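Protein (hdlp (histone deacetylase-like protein)) (Aquifex aeolicus, PDB 1C3P) probably acts as a zinc-dependent deacetylase of the histone deacetylase family, removing acetyl groups from substrates. Local coordinates at residues 90-95 and 137-142; 71-76 and 98-103. All coordinates share one frame; numbering follows the deposited sequence.

Contact 1 of 2, residues 90-95 and 137-142; sequences GYENPV and RANGFC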
loop_
_atom_site.group_PDB
_atom_site.type_symbol
_atom_site.label_atom_id
_atom_site.label_comp_id
_atom_site.label_asym_id
_atom_site.label_seq_id
_atom_site.Cartn_x
_atom_site.Cartn_y
_atom_site.Cartn_z
ATOM N N GLY A 90 12.761 -5.616 -17.344
ATOM C CA GLY A 90 13.801 -6.115 -16.449
ATOM C C GLY A 90 13.244 -6.969 -15.322
ATOM O O GLY A 90 12.042 -7.195 -15.262
ATOM N N TYR A 91 14.110 -7.461 -14.433
ATOM C CA TYR A 91 13.672 -8.280 -13.299
ATOM C C TYR A 91 12.615 -7.563 -12.456
ATOM O O TYR A 91 11.660 -8.159 -11.967
ATOM C CB TYR A 91 14.849 -8.577 -12.377
ATOM C CG TYR A 91 14.417 -9.182 -11.051
ATOM C CD1 TYR A 91 14.001 -10.510 -10.967
ATOM C CD2 TYR A 91 14.415 -8.415 -9.881
ATOM C CE1 TYR A 91 13.599 -11.065 -9.749
ATOM C CE2 TYR A 91 14.014 -8.957 -8.660
ATOM C CZ TYR A 91 13.612 -10.282 -8.602
ATOM O OH TYR A 91 13.234 -10.824 -7.395
ATOM N N GLU A 92 12.827 -6.273 -12.277
ATOM C CA GLU A 92 11.955 -5.444 -11.465
ATOM C C GLU A 92 10.512 -5.293 -11.966
ATOM O O GLU A 92 9.558 -5.602 -11.235
ATOM C CB GLU A 92 12.640 -4.085 -11.309
ATOM C CG GLU A 92 11.846 -3.000 -10.636
ATOM C CD GLU A 92 12.718 -1.798 -10.314
ATOM O OE1 GLU A 92 12.200 -0.651 -10.358
ATOM O OE2 GLU A 92 13.916 -2.012 -10.001
ATOM N N ASN A 93 10.356 -4.826 -13.204
ATOM C CA ASN A 93 9.037 -4.619 -13.807
ATOM C C ASN A 93 8.990 -5.464 -15.080
ATOM O O ASN A 93 8.967 -4.945 -16.196
ATOM C CB ASN A 93 8.882 -3.136 -14.134
ATOM C CG ASN A 93 9.293 -2.255 -12.973
ATOM O OD1 ASN A 93 8.724 -2.342 -11.876
ATOM N ND2 ASN A 93 10.300 -1.412 -13.194
ATOM N N PRO A 94 8.908 -6.793 -14.913
ATOM C CA PRO A 94 8.878 -7.785 -15.991
ATOM C C PRO A 94 7.632 -7.793 -16.842
ATOM O O PRO A 94 6.617 -7.232 -16.474
ATOM C CB PRO A 94 9.000 -9.112 -15.238
ATOM C CG PRO A 94 9.526 -8.714 -13.871
ATOM C CD PRO A 94 8.733 -7.478 -13.623
ATOM N N VAL A 95 7.722 -8.448 -17.993
ATOM C CA VAL A 95 6.554 -8.616 -18.839
ATOM C C VAL A 95 5.726 -9.741 -18.190
ATOM O O VAL A 95 6.268 -10.796 -17.870
ATOM C CB VAL A 95 6.971 -9.044 -20.264
ATOM C CG1 VAL A 95 5.754 -9.513 -21.058
ATOM C CG2 VAL A 95 7.623 -7.867 -20.978
ATOM N N ARG A 137 6.346 5.798 -16.650
ATOM C CA ARG A 137 7.394 4.799 -16.457
ATOM C C ARG A 137 7.132 3.833 -15.296
ATOM O O ARG A 137 6.645 4.252 -14.256
ATOM C CB ARG A 137 8.727 5.523 -16.221
ATOM C CG ARG A 137 9.836 4.669 -15.653
ATOM C CD ARG A 137 11.056 5.531 -15.354
ATOM N NE ARG A 137 11.779 5.898 -16.564
ATOM C CZ ARG A 137 12.759 5.173 -17.094
ATOM N NH1 ARG A 137 13.136 4.040 -16.516
ATOM N NH2 ARG A 137 13.359 5.577 -18.205
ATOM N N ALA A 138 7.481 2.556 -15.473
ATOM C CA ALA A 138 7.291 1.557 -14.419
ATOM C C ALA A 138 8.381 1.715 -13.353
ATOM O O ALA A 138 9.464 2.234 -13.636
ATOM C CB ALA A 138 7.331 0.119 -15.023
ATOM N N ASN A 139 8.107 1.278 -12.129
ATOM C CA ASN A 139 9.083 1.424 -11.074
ATOM C C ASN A 139 8.671 0.669 -9.816
ATOM O O ASN A 139 7.497 0.676 -9.441
ATOM C CB ASN A 139 9.250 2.928 -10.766
ATOM C CG ASN A 139 10.214 3.196 -9.632
ATOM O OD1 ASN A 139 11.393 2.841 -9.703
ATOM N ND2 ASN A 139 9.720 3.841 -8.576
ATOM N N GLY A 140 9.640 0.012 -9.182
ATOM C CA GLY A 140 9.372 -0.710 -7.947
ATOM C C GLY A 140 8.261 -1.742 -8.003
ATOM O O GLY A 140 7.458 -1.840 -7.067
ATOM N N PHE A 141 8.219 -2.517 -9.084
ATOM C CA PHE A 141 7.210 -3.563 -9.273
ATOM C C PHE A 141 5.873 -2.967 -9.668
ATOM O O PHE A 141 4.924 -3.702 -9.883
ATOM C CB PHE A 141 6.932 -4.359 -7.991
ATOM C CG PHE A 141 8.146 -4.921 -7.306
ATOM C CD1 PHE A 141 8.031 -5.405 -5.993
ATOM C CD2 PHE A 141 9.377 -5.006 -7.945
ATOM C CE1 PHE A 141 9.114 -5.957 -5.341
ATOM C CE2 PHE A 141 10.476 -5.564 -7.288
ATOM C CZ PHE A 141 10.339 -6.041 -5.984
ATOM N N CYS A 142 5.779 -1.643 -9.733
ATOM C CA CYS A 142 4.515 -1.010 -10.091
ATOM C C CYS A 142 4.484 -0.487 -11.528
ATOM O O CYS A 142 5.457 0.128 -11.993
ATOM C CB CYS A 142 4.230 0.154 -9.133
ATOM S SG CYS A 142 4.157 -0.322 -7.394
#

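Contact 2 of 2, residues 71-76 and 98-103; sequences EAERCQ and AMFTGS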
loop_
_atom_site.group_PDB
_atom_site.type_symbol
_atom_site.label_atom_id
_atom_site.label_comp_id
_atom_site.label_asym_id
_atom_site.label_seq_id
_atom_site.Cartn_x
_atom_site.Cartn_y
_atom_site.Cartn_z
ATOM N N GLU A 71 0.378 -3.318 -25.221
ATOM C CA GLU A 71 1.024 -4.036 -26.314
ATOM C C GLU A 71 2.021 -5.056 -25.771
ATOM O O GLU A 71 2.058 -6.211 -26.213
ATOM C CB GLU A 71 1.749 -3.053 -27.233
ATOM C CG GLU A 71 2.442 -3.719 -28.392
ATOM C CD GLU A 71 1.492 -4.098 -29.519
ATOM O OE1 GLU A 71 1.988 -4.470 -30.608
ATOM O OE2 GLU A 71 0.262 -4.016 -29.327
ATOM N N ALA A 72 2.833 -4.643 -24.802
ATOM C CA ALA A 72 3.812 -5.553 -24.221
ATOM C C ALA A 72 3.137 -6.781 -23.620
ATOM O O ALA A 72 3.587 -7.915 -23.817
ATOM C CB ALA A 72 4.614 -4.845 -23.137
ATOM N N GLU A 73 2.052 -6.566 -22.881
ATOM C CA GLU A 73 1.383 -7.692 -22.259
ATOM C C GLU A 73 0.734 -8.686 -23.220
ATOM O O GLU A 73 0.969 -9.898 -23.120
ATOM C CB GLU A 73 0.323 -7.199 -21.284
ATOM C CG GLU A 73 -0.410 -8.325 -20.603
ATOM C CD GLU A 73 -1.535 -7.830 -19.720
ATOM O OE1 GLU A 73 -1.254 -7.374 -18.594
ATOM O OE2 GLU A 73 -2.704 -7.885 -20.165
ATOM N N ARG A 74 -0.074 -8.198 -24.155
ATOM C CA ARG A 74 -0.761 -9.137 -25.031
ATOM C C ARG A 74 0.140 -9.842 -26.026
ATOM O O ARG A 74 -0.143 -10.969 -26.419
ATOM C CB ARG A 74 -1.946 -8.467 -25.759
ATOM C CG ARG A 74 -1.597 -7.396 -26.759
ATOM C CD ARG A 74 -2.872 -6.772 -27.343
ATOM N NE ARG A 74 -2.492 -6.045 -28.537
ATOM C CZ ARG A 74 -2.386 -6.586 -29.747
ATOM N NH1 ARG A 74 -2.651 -7.878 -29.941
ATOM N NH2 ARG A 74 -1.919 -5.844 -30.751
ATOM N N CYS A 75 1.217 -9.190 -26.440
ATOM C CA CYS A 75 2.142 -9.817 -27.391
ATOM C C CYS A 75 3.289 -10.485 -26.631
ATOM O O CYS A 75 4.177 -11.110 -27.224
ATOM C CB CYS A 75 2.686 -8.776 -28.372
ATOM S SG CYS A 75 1.438 -8.049 -29.467
ATOM N N GLN A 76 3.258 -10.333 -25.311
ATOM C CA GLN A 76 4.247 -10.910 -24.411
ATOM C C GLN A 76 5.665 -10.578 -24.883
ATOM O O GLN A 76 6.456 -11.460 -25.218
ATOM C CB GLN A 76 4.017 -12.426 -24.331
ATOM C CG GLN A 76 4.538 -13.039 -23.053
ATOM C CD GLN A 76 3.808 -12.507 -21.839
ATOM O OE1 GLN A 76 3.663 -11.300 -21.677
ATOM N NE2 GLN A 76 3.361 -13.400 -20.975
ATOM N N ALA A 98 0.295 -9.269 -15.122
ATOM C CA ALA A 98 0.014 -8.392 -14.005
ATOM C C ALA A 98 0.320 -6.980 -14.489
ATOM O O ALA A 98 -0.212 -6.014 -13.964
ATOM C CB ALA A 98 0.914 -8.716 -12.817
ATOM N N MET A 99 1.151 -6.865 -15.522
ATOM C CA MET A 99 1.577 -5.528 -15.965
ATOM C C MET A 99 0.470 -4.610 -16.434
ATOM O O MET A 99 0.565 -3.394 -16.273
ATOM C CB MET A 99 2.665 -5.635 -17.039
ATOM C CG MET A 99 2.152 -5.825 -18.445
ATOM S SD MET A 99 3.540 -6.386 -19.478
ATOM C CE MET A 99 4.675 -4.965 -19.335
ATOM N N PHE A 100 -0.573 -5.160 -17.040
ATOM C CA PHE A 100 -1.677 -4.284 -17.439
ATOM C C PHE A 100 -3.032 -4.790 -16.948
ATOM O O PHE A 100 -3.794 -4.040 -16.346
ATOM C CB PHE A 100 -1.756 -4.105 -18.955
ATOM C CG PHE A 100 -2.838 -3.163 -19.368
ATOM C CD1 PHE A 100 -2.680 -1.788 -19.197
ATOM C CD2 PHE A 100 -4.067 -3.650 -19.827
ATOM C CE1 PHE A 100 -3.733 -0.910 -19.471
ATOM C CE2 PHE A 100 -5.122 -2.779 -20.101
ATOM C CZ PHE A 100 -4.956 -1.407 -19.921
ATOM N N THR A 101 -3.341 -6.058 -17.188
ATOM C CA THR A 101 -4.639 -6.573 -16.750
ATOM C C THR A 101 -4.777 -6.553 -15.229
ATOM O O THR A 101 -5.724 -5.986 -14.706
ATOM C CB THR A 101 -4.859 -7.990 -17.290
ATOM O OG1 THR A 101 -4.843 -7.943 -18.724
ATOM C CG2 THR A 101 -6.195 -8.541 -16.848
ATOM N N GLY A 102 -3.824 -7.163 -14.531
ATOM C CA GLY A 102 -3.861 -7.177 -13.074
ATOM C C GLY A 102 -3.754 -5.758 -12.535
ATOM O O GLY A 102 -4.477 -5.378 -11.622
ATOM N N SER A 103 -2.841 -4.971 -13.095
ATOM C CA SER A 103 -2.686 -3.582 -12.645
ATOM C C SER A 103 -3.954 -2.778 -12.892
ATOM O O SER A 103 -4.380 -1.998 -12.029
ATOM C CB SER A 103 -1.496 -2.915 -13.343
ATOM O OG SER A 103 -0.281 -3.524 -12.922
#

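Contact 1 of 2, residues 90-95 and 137-142
Glu-92 OE1 accepts the backbone N-H of Gly-140 at 2.9 Å from Gly-140 N to Glu-92 OE1, a fairly straight bond (159°) that arrives from above the carboxylate plane. Asn-93 ND2 adds a weak second bond to Glu-92 OE1 at 3.5 Å. With CG anti to its backbone N (chi1 173°) and the chain extended beyond it, Glu-92 reaches the tight turn from Asn-139 to Cys-142 and ends alongside the Asn-139 side chain. The Asn-139 amide plane is strongly inclined to the carboxylate, and its ND2 is held by His-132 O and Asp-173 OD1. The turn is of type I', with Gly-140 and Phe-141 both at positive phi, and the N-H groups of these two corner residues face segment 90-95. Asn-93 takes the second of them: its OD1 lies 2.8 Å from Phe-141 N, which sits nearly along the C=O axis, although the N-H itself is bent off the line (131°). Asn-93 ND2 also donates to Asn-87 O, so the amide is held at both ends, while Asn-93 CG rests on Ala-138 CB at 3.7 Å. The Phe-141 ring comes back to segment 90-95 with CD2 3.3 Å from Glu-92 O, a buried carbonyl oxygen with no polar partner. The ring also meets His-21 edge-to-face, and lies about 7 Å from the side chain of His-170, which binds zinc in another structure of this protein though no metal is bound in this model; as in related deacetylases, it probably lines the substrate channel. Two side-chain acceptors thus satisfy both corner N-H groups, fixing the turn that carries Phe-141 near the zinc-binding residues.

Contact 2 of 2, residues 71-76 and 98-103
Glu-73, near the end of helix 63-75, reaches across to the first turn of helix 98-118 in a nearly perpendicular helix pair (99° between the segment directions) of this alpha/beta fold. Its CB packs on Met-99 CG at 3.6 Å, and its CG passes the same methylene more loosely. The chain is fully extended, with CG anti to the backbone N (chi1 180°), which carries the carboxylate past Met-99 to the backbone beyond. There Glu-73 OE1 supplies an acceptor for two N-H groups of the first turn, which have no preceding turn to bond to: Phe-100 N and Thr-101 N each lie 2.8 Å from it. The Thr-101 bond is the straighter and uses the syn lone pair; the Phe-100 bond comes on the syn side but 32° out of the carboxylate plane. Thr-101 OG1 donates to Glu-73 OE2 at 2.6 Å. A leucine in place of Glu-73 would probably leave both N-H groups and the Thr-101 hydroxyl without their acceptor. Gln-76, at positive phi, closes helix 63-75 in a Schellman motif. Helix 98-118 opens with a wider pi-type turn, in which Ala-98 O accepts both the N and the OG of Ser-103. Bent at chi3, Met-99 brings its methyl CE to within 3.8 Å of Ala-72 CB.

Overall arrangement
Contact 2 is a buried helix-to-helix junction about 21 Å from the centre of the chain to its own centre, whereas contact 1, about 16 Å by the same measure, is partly buried and joins two loops. Their centres lie 12 Å apart, and the segments alternate along the chain: 90-95 lies in the loop that leads into helix 98-118. They meet where Val-95 CG1 packs on Ala-72 O and Pro-94 O approaches Met-99 CE. In each, a glutamate accepts backbone N-H groups; contact 1 shares this task with an asparagine at a tight turn near the zinc-binding residues, while contact 2 concentrates it in one carboxylate, away from the annotated sites and backed by apolar packing.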